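Side-chain contacts in FERM, RhoGEF and pleckstrin domain protein 2 (Danio rerio, PDB 6D21), which probably serves as a guanine nucleotide exchange factor for RAC1 in semaphorin and integrin signalling, and is represented here by its membrane-targeting FERM domain: residues Leu28-Ser31 against Asp32-Arg36; Ser62-Ile65 against Val66-Val69; Val69-Pro72 against Met73-Leu76; Glu93-Thr96 against Arg97-Phe100. All blocks are in the same frame, centred on the assembly; numbering follows the deposited sequence.

Contact 1: Leu28-Ser31 against Asp32-Arg36; sequences LLLS and DVFRR
D32 sits one turn after L28 on helix 26-36, its N giving a 2.9 Å bond to L28 O while its CG lies 3.3 Å from that same oxygen. The carboxylate turns along the helix: D32 OD1 takes a 2.8 Å salt bridge from R35 NH2, met from above the carboxylate plane, 41° out of it. V33 follows on the buried side. Its CG2, anti to the carbonyl carbon, comes within 4.2 Å of L29 CD1, and both side chains press on strands 3-9 and 15-21 and on L47. F34 folds back beside its own backbone N (chi1 -61°), which lays one ring face over L30 O, 3.0 Å above the ring plane. Its far end runs alongside L30, with F34 CZ 3.5 Å from L30 CD2, and the ring reaches F45. Replacing F34 by an alanine is likely to open a gap beside L30 CD2 and bare L30 O on that side. At R35 the chain bends at chi3, bringing the guanidinium back to D32; R35 N meanwhile bonds S31 O, and S31 OG turns backward to Q27 O. R36 leaves the group for a salt bridge with E16. Apolar residues on one side and a charged pair three residues apart on the other mark the amphipathic helix that packs across the mixed sheet of the ubiquitin-like beta-grasp lobe of FERM domains.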
# COMPACT_ATOMS: atom_id res chain seq x y z
N LEU A 28 3.63 9.37 18.33
CA LEU A 28 4.72 8.88 19.18
C LEU A 28 5.14 7.47 18.76
O LEU A 28 6.33 7.18 18.63
CB LEU A 28 4.31 8.91 20.66
CG LEU A 28 5.36 8.63 21.74
CD1 LEU A 28 6.59 9.51 21.58
CD2 LEU A 28 4.73 8.79 23.10
N LEU A 29 4.17 6.59 18.54
CA LEU A 29 4.47 5.23 18.10
C LEU A 29 5.13 5.23 16.71
O LEU A 29 6.10 4.50 16.48
CB LEU A 29 3.20 4.38 18.08
CG LEU A 29 3.36 2.94 17.59
CD1 LEU A 29 4.33 2.17 18.49
CD2 LEU A 29 2.00 2.25 17.53
N LEU A 30 4.59 6.02 15.79
CA LEU A 30 5.18 6.17 14.45
C LEU A 30 6.62 6.62 14.53
O LEU A 30 7.49 6.07 13.85
CB LEU A 30 4.38 7.18 13.61
CG LEU A 30 3.11 6.75 12.87
CD1 LEU A 30 2.23 7.97 12.62
CD2 LEU A 30 3.43 6.08 11.55
N SER A 31 6.87 7.64 15.35
CA SER A 31 8.22 8.17 15.50
C SER A 31 9.18 7.12 16.07
O SER A 31 10.30 6.98 15.59
CB SER A 31 8.23 9.41 16.39
OG SER A 31 7.48 10.44 15.77
N ASP A 32 8.73 6.41 17.10
CA ASP A 32 9.55 5.37 17.71
C ASP A 32 9.85 4.23 16.72
O ASP A 32 10.95 3.68 16.72
CB ASP A 32 8.88 4.81 18.97
CG ASP A 32 8.91 5.79 20.13
OD1 ASP A 32 9.62 6.82 20.02
OD2 ASP A 32 8.24 5.53 21.14
N VAL A 33 8.87 3.88 15.88
CA VAL A 33 9.09 2.85 14.87
C VAL A 33 10.12 3.34 13.84
O VAL A 33 11.08 2.63 13.52
CB VAL A 33 7.78 2.44 14.14
CG1 VAL A 33 8.09 1.60 12.90
CG2 VAL A 33 6.83 1.67 15.09
N PHE A 34 9.91 4.55 13.32
CA PHE A 34 10.86 5.15 12.37
C PHE A 34 12.29 5.22 12.97
O PHE A 34 13.27 4.94 12.28
CB PHE A 34 10.38 6.55 11.93
CG PHE A 34 9.03 6.56 11.23
CD1 PHE A 34 8.59 5.44 10.54
CD2 PHE A 34 8.21 7.67 11.28
CE1 PHE A 34 7.34 5.43 9.89
CE2 PHE A 34 6.97 7.68 10.65
CZ PHE A 34 6.53 6.55 9.95
N ARG A 35 12.41 5.57 14.24
CA ARG A 35 13.73 5.61 14.88
C ARG A 35 14.33 4.21 15.04
O ARG A 35 15.51 4.00 14.78
CB ARG A 35 13.66 6.28 16.24
CG ARG A 35 15.00 6.32 16.98
CD ARG A 35 14.87 6.98 18.35
NE ARG A 35 13.95 8.11 18.26
CZ ARG A 35 12.77 8.16 18.86
NH1 ARG A 35 11.99 9.23 18.69
NH2 ARG A 35 12.37 7.16 19.63
N ARG A 36 13.51 3.26 15.47
CA ARG A 36 13.99 1.91 15.71
C ARG A 36 14.63 1.33 14.43
O ARG A 36 15.73 0.78 14.48
CB ARG A 36 12.85 1.02 16.22
CG ARG A 36 13.20 -0.45 16.51
CD ARG A 36 13.93 -0.64 17.82
NE ARG A 36 13.27 0.06 18.94
CZ ARG A 36 12.34 -0.47 19.72
NH1 ARG A 36 11.91 -1.72 19.53
NH2 ARG A 36 11.82 0.25 20.70

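Contact 2: Ser62-Ile65 against Val66-Val69; sequences SKLI and VKQV
I65, Q68 and L64 carry this turn, I65 mainly through its backbone oxygen. I65 O receives two N-H groups: Q68 N at 2.8 Å, standing 55° out of the carbonyl plane, and V69 N at 3.2 Å, almost in line with the C=O bond. One acceptor thus pins two successive residues. The side chain of I65 faces the other way, onto I6 of strand 3-9, and its backbone is hydrogen-bonded to A24. Just before it, L64 O takes K67 N at 3.2 Å, which makes L64-K67 and I65-Q68 overlapping type I turns. L64 CB touches two aliphatic groups, V66 CG2 at 4.1 Å and K67 CG. Q68 reaches back to K63 and L64: with CG anti to the carbonyl carbon (chi1 -53°) and the chain extended beyond it (chi2 -178°), CG passes 3.3 Å from L64 O and the amide ends beside K63, whose CB lies 3.5 Å from Q68 NE2. That nitrogen has weak bonds to K63 O, at 3.2 Å, and L64 O; its stronger partner is D60 O. A leucine in place of Q68 would probably leave D60 O, and more weakly the carbonyls of K63 and L64, without this donor and let the preceding loop shift. The chemistry is mostly that of backbone carbonyls gathered round a few N-H donors, implying that this irregular loop is shaped largely by its own turns and a side-chain amide, while I65 ties it to A24 and to strand 3-9.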
# COMPACT_ATOMS: atom_id res chain seq x y z
N SER A 62 -2.84 11.69 15.34
CA SER A 62 -3.19 12.83 16.19
C SER A 62 -4.07 12.43 17.37
O SER A 62 -4.28 13.22 18.30
CB SER A 62 -3.88 13.91 15.36
OG SER A 62 -4.91 13.36 14.56
N LYS A 63 -4.58 11.20 17.32
CA LYS A 63 -5.42 10.67 18.39
C LYS A 63 -4.61 9.76 19.33
O LYS A 63 -3.59 9.18 18.93
CB LYS A 63 -6.59 9.89 17.81
CG LYS A 63 -7.62 10.73 17.07
CD LYS A 63 -8.85 9.87 16.76
CE LYS A 63 -9.90 10.61 15.96
NZ LYS A 63 -9.69 12.09 15.96
N LEU A 64 -5.09 9.63 20.55
CA LEU A 64 -4.54 8.68 21.50
C LEU A 64 -4.71 7.28 20.97
O LEU A 64 -5.76 6.95 20.40
CB LEU A 64 -5.22 8.80 22.86
CG LEU A 64 -5.07 10.14 23.58
CD1 LEU A 64 -5.71 10.05 24.94
CD2 LEU A 64 -3.61 10.51 23.69
N ILE A 65 -3.70 6.45 21.15
CA ILE A 65 -3.77 5.07 20.70
C ILE A 65 -4.89 4.35 21.43
O ILE A 65 -5.67 3.63 20.79
CB ILE A 65 -2.46 4.34 20.92
CG1 ILE A 65 -1.35 5.02 20.12
CG2 ILE A 65 -2.59 2.88 20.53
CD1 ILE A 65 0.01 4.44 20.36
N VAL A 66 -5.01 4.56 22.74
CA VAL A 66 -6.02 3.87 23.55
C VAL A 66 -7.45 4.23 23.16
O VAL A 66 -8.40 3.52 23.49
CB VAL A 66 -5.85 4.13 25.09
CG1 VAL A 66 -4.68 3.34 25.65
CG2 VAL A 66 -5.72 5.63 25.40
N LYS A 67 -7.61 5.35 22.46
CA LYS A 67 -8.91 5.75 21.94
C LYS A 67 -9.22 5.15 20.57
O LYS A 67 -10.31 5.34 20.04
CB LYS A 67 -8.99 7.28 21.86
CG LYS A 67 -9.25 7.98 23.19
CD LYS A 67 -9.84 9.38 22.97
CE LYS A 67 -10.44 9.95 24.25
NZ LYS A 67 -11.16 11.24 24.03
N GLN A 68 -8.26 4.44 19.97
CA GLN A 68 -8.46 3.90 18.62
C GLN A 68 -8.56 2.38 18.62
O GLN A 68 -9.16 1.78 17.73
CB GLN A 68 -7.33 4.33 17.69
CG GLN A 68 -7.08 5.83 17.64
CD GLN A 68 -5.98 6.20 16.66
OE1 GLN A 68 -6.05 5.85 15.49
NE2 GLN A 68 -4.97 6.90 17.15
N VAL A 69 -7.95 1.75 19.63
CA VAL A 69 -7.84 0.30 19.71
C VAL A 69 -8.23 -0.21 21.09
O VAL A 69 -7.86 0.38 22.10
CB VAL A 69 -6.41 -0.16 19.39
CG1 VAL A 69 -6.39 -1.65 19.16
CG2 VAL A 69 -5.86 0.57 18.17

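Contact 3: Val69-Pro72 against Met73-Leu76; sequences VRRP and MNTL
The loop that leads into strand 76-81 turns at R71-N74, where T75 and N74 close on the carbonyl of R71. T75 OG1 donates to R71 O at 2.6 Å, and N74 N reaches the same oxygen at 3.0 Å. The two donors come from opposite faces of the carbonyl plane, 56° and 57° out of it, so the oxygen is gripped from both sides. The hydroxyl is placed by its first torsion (chi1 -55°), which sets OG1 anti to the carbonyl carbon and leaves the methyl anti to the backbone N. V69 lies against this threonine, its CG1 only 3.1 Å from T75 OG1 and 3.6 Å from T75 CG2; both residues also rest on F49 of strand 45-50. On the outer side of the turn R71 and N74 meet through their CB atoms, 4.0 Å apart. P72 O has a weak bond from T75 N; a water bridging P72 O and T75 O at 2.5 Å each is doubtful, being so close. M73 bends away at chi2 and chi3 to touch L4 and Q5 of strand 3-9. With R71 O bonded to N74 N and P72 O weakly to T75 N, these are successive type I beta turns with proline at the second position of the first, locked by a threonine hydroxyl, leading into the central strand of the ubiquitin-like sheet, where L76 pairs with Q50.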
# COMPACT_ATOMS: atom_id res chain seq x y z
N VAL A 69 -7.95 1.75 19.63
CA VAL A 69 -7.84 0.30 19.71
C VAL A 69 -8.23 -0.21 21.09
O VAL A 69 -7.86 0.38 22.10
CB VAL A 69 -6.41 -0.16 19.39
CG1 VAL A 69 -6.39 -1.65 19.16
CG2 VAL A 69 -5.86 0.57 18.17
N ARG A 70 -8.96 -1.32 21.14
CA ARG A 70 -9.50 -1.82 22.40
C ARG A 70 -8.45 -2.43 23.35
O ARG A 70 -8.35 -2.03 24.51
CB ARG A 70 -10.58 -2.87 22.13
CG ARG A 70 -10.97 -3.67 23.36
CD ARG A 70 -12.09 -4.65 23.05
NE ARG A 70 -13.29 -3.95 22.62
CZ ARG A 70 -14.40 -4.55 22.22
NH1 ARG A 70 -14.46 -5.87 22.19
NH2 ARG A 70 -15.44 -3.83 21.85
N ARG A 71 -7.72 -3.42 22.85
CA ARG A 71 -6.64 -4.06 23.60
C ARG A 71 -5.32 -3.77 22.90
O ARG A 71 -4.87 -4.59 22.11
CB ARG A 71 -6.85 -5.58 23.70
CG ARG A 71 -8.09 -6.02 24.42
CD ARG A 71 -8.04 -5.64 25.87
NE ARG A 71 -8.78 -6.58 26.70
CZ ARG A 71 -9.34 -6.26 27.85
NH1 ARG A 71 -9.27 -5.02 28.30
NH2 ARG A 71 -10.00 -7.19 28.55
N PRO A 72 -4.71 -2.61 23.18
CA PRO A 72 -3.50 -2.21 22.44
C PRO A 72 -2.37 -3.23 22.60
O PRO A 72 -1.62 -3.44 21.66
CB PRO A 72 -3.13 -0.86 23.07
CG PRO A 72 -4.40 -0.35 23.66
CD PRO A 72 -5.13 -1.58 24.14
N MET A 73 -2.32 -3.89 23.76
CA MET A 73 -1.30 -4.89 24.06
C MET A 73 -1.49 -6.18 23.26
O MET A 73 -0.53 -6.89 23.00
CB MET A 73 -1.32 -5.23 25.56
CG MET A 73 -1.52 -4.03 26.47
SD MET A 73 -0.05 -3.01 26.71
CE MET A 73 0.83 -3.92 27.98
N ASN A 74 -2.73 -6.49 22.89
CA ASN A 74 -3.01 -7.68 22.09
C ASN A 74 -3.24 -7.42 20.60
O ASN A 74 -3.52 -8.34 19.83
CB ASN A 74 -4.23 -8.41 22.66
CG ASN A 74 -3.98 -8.93 24.06
OD1 ASN A 74 -2.84 -9.19 24.43
ND2 ASN A 74 -5.05 -9.08 24.84
N THR A 75 -3.10 -6.17 20.18
CA THR A 75 -3.39 -5.80 18.80
C THR A 75 -2.13 -5.78 17.93
O THR A 75 -1.08 -5.28 18.32
CB THR A 75 -4.07 -4.43 18.74
OG1 THR A 75 -5.23 -4.46 19.58
CG2 THR A 75 -4.48 -4.07 17.32
N LEU A 76 -2.24 -6.33 16.73
CA LEU A 76 -1.15 -6.31 15.78
C LEU A 76 -1.18 -5.01 14.99
O LEU A 76 -2.21 -4.65 14.41
CB LEU A 76 -1.20 -7.51 14.84
CG LEU A 76 -0.02 -7.59 13.85
CD1 LEU A 76 1.31 -7.62 14.60
CD2 LEU A 76 -0.17 -8.81 12.95
O HOH W 1 0.15 -4.56 20.36

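Contact 4: Glu93-Thr96 against Arg97-Phe100; sequences EEFT and RYLF
F95 and L99, one turn apart on helix 94-110, meet face-on: L99 CG stands 4.2 Å from the centroid of the F95 ring and 17° off its normal, a CH-pi contact. L99 CD1 also comes within 3.9 Å of F95 CE2. The phenylalanine ring is swung out by CG lying anti to the backbone N, and Y98, with its CG likewise anti, crosses it obliquely. Here F95 CD1 lies at the edge of the tyrosine ring, near its plane and 4.0 Å from Y98 CD2. Round the helix, R97 runs back toward the N-terminus. A bend at chi3 brings one face of its guanidinium over E93 O and E94 CA, with R97 NH2 3.6 Å from E94 CA, while NH1 bonds L91 O. The E94 carboxylate plane is tilted 44° from that of the guanidinium, and E94 OE1 stays 4.6 Å from R97 NH2, so any attraction between them would be at a distance. T96 and F100 point the same way side by side; T96 O sits in the plane of the F100 ring at its edge, 3.4 Å from CD1. T96 OG1 bonds E41 OE2, which also takes the N-H of E93, the N-cap residue. E94, R97, Y98 and F100 lean on helix 172-183 of the helical central domain, whereas T96, L99 and F100 face strands 45-50 and 76-81 of the ubiquitin-like sheet, F100 meeting the ring of F45 with planes about 70° apart.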
# COMPACT_ATOMS: atom_id res chain seq x y z
N GLU A 93 17.19 6.81 -0.64
CA GLU A 93 17.87 5.85 0.23
C GLU A 93 17.61 4.41 -0.20
O GLU A 93 16.47 4.03 -0.53
CB GLU A 93 17.46 6.06 1.69
CG GLU A 93 17.59 7.50 2.20
CD GLU A 93 19.03 8.03 2.15
OE1 GLU A 93 19.22 9.21 1.79
OE2 GLU A 93 19.96 7.28 2.49
N GLU A 94 18.67 3.62 -0.19
CA GLU A 94 18.59 2.20 -0.49
C GLU A 94 17.57 1.51 0.43
O GLU A 94 16.81 0.66 0.00
CB GLU A 94 19.98 1.57 -0.34
CG GLU A 94 20.18 0.26 -1.05
CD GLU A 94 21.63 -0.21 -0.99
OE1 GLU A 94 22.50 0.47 -1.57
OE2 GLU A 94 21.89 -1.23 -0.33
N PHE A 95 17.56 1.90 1.71
CA PHE A 95 16.66 1.26 2.67
C PHE A 95 15.21 1.56 2.35
O PHE A 95 14.34 0.70 2.52
CB PHE A 95 17.01 1.72 4.09
CG PHE A 95 16.14 1.12 5.16
CD1 PHE A 95 16.12 -0.24 5.38
CD2 PHE A 95 15.36 1.93 5.97
CE1 PHE A 95 15.33 -0.80 6.36
CE2 PHE A 95 14.56 1.37 6.96
CZ PHE A 95 14.55 0.02 7.15
N THR A 96 14.93 2.79 1.91
CA THR A 96 13.57 3.16 1.56
C THR A 96 13.09 2.35 0.37
O THR A 96 11.95 1.89 0.35
CB THR A 96 13.44 4.67 1.22
OG1 THR A 96 14.07 5.43 2.24
CG2 THR A 96 11.97 5.08 1.14
N ARG A 97 13.95 2.20 -0.63
CA ARG A 97 13.62 1.41 -1.82
C ARG A 97 13.41 -0.05 -1.44
O ARG A 97 12.57 -0.71 -2.00
CB ARG A 97 14.71 1.52 -2.89
CG ARG A 97 14.81 2.91 -3.52
CD ARG A 97 15.71 2.93 -4.76
NE ARG A 97 17.07 2.47 -4.46
CZ ARG A 97 18.07 3.29 -4.15
NH1 ARG A 97 17.86 4.60 -4.10
NH2 ARG A 97 19.28 2.81 -3.92
N TYR A 98 14.22 -0.54 -0.51
CA TYR A 98 14.05 -1.89 0.04
C TYR A 98 12.66 -2.07 0.65
O TYR A 98 11.95 -3.04 0.34
CB TYR A 98 15.14 -2.16 1.09
CG TYR A 98 14.97 -3.45 1.87
CD1 TYR A 98 14.84 -4.67 1.22
CD2 TYR A 98 14.99 -3.44 3.27
CE1 TYR A 98 14.71 -5.87 1.94
CE2 TYR A 98 14.87 -4.64 4.01
CZ TYR A 98 14.73 -5.84 3.34
OH TYR A 98 14.59 -7.01 4.07
N LEU A 99 12.24 -1.11 1.47
CA LEU A 99 10.93 -1.16 2.10
C LEU A 99 9.84 -1.14 1.06
O LEU A 99 8.85 -1.88 1.18
CB LEU A 99 10.74 -0.01 3.09
CG LEU A 99 11.53 -0.09 4.41
CD1 LEU A 99 11.03 0.95 5.41
CD2 LEU A 99 11.45 -1.48 5.03
N PHE A 100 10.00 -0.32 0.02
CA PHE A 100 8.99 -0.34 -1.05
C PHE A 100 8.95 -1.68 -1.77
O PHE A 100 7.87 -2.16 -2.09
CB PHE A 100 9.22 0.80 -2.05
CG PHE A 100 8.44 2.03 -1.73
CD1 PHE A 100 8.93 2.94 -0.81
CD2 PHE A 100 7.19 2.25 -2.29
CE1 PHE A 100 8.19 4.07 -0.45
CE2 PHE A 100 6.46 3.40 -1.96
CZ PHE A 100 6.97 4.30 -1.03

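Contacts 1 and 4 lie on helices and rest on regular backbone bonds with aromatic and aliphatic packing; contacts 2 and 3 lie in the loop between strands 56-58 and 76-81 and depend on turn carbonyls that each accept two donors. Contacts 1 to 3 belong to the ubiquitin-like lobe, while contact 4 starts a helix of the central domain, yet F34 of contact 1 and F100 of contact 4 both touch F45. Contact 1 touches contact 2 through L29 and I65, and V66 of contact 2 packs on P72 of contact 3. All four mix buried and exposed residues; contacts 2 and 3 place more of theirs at the surface.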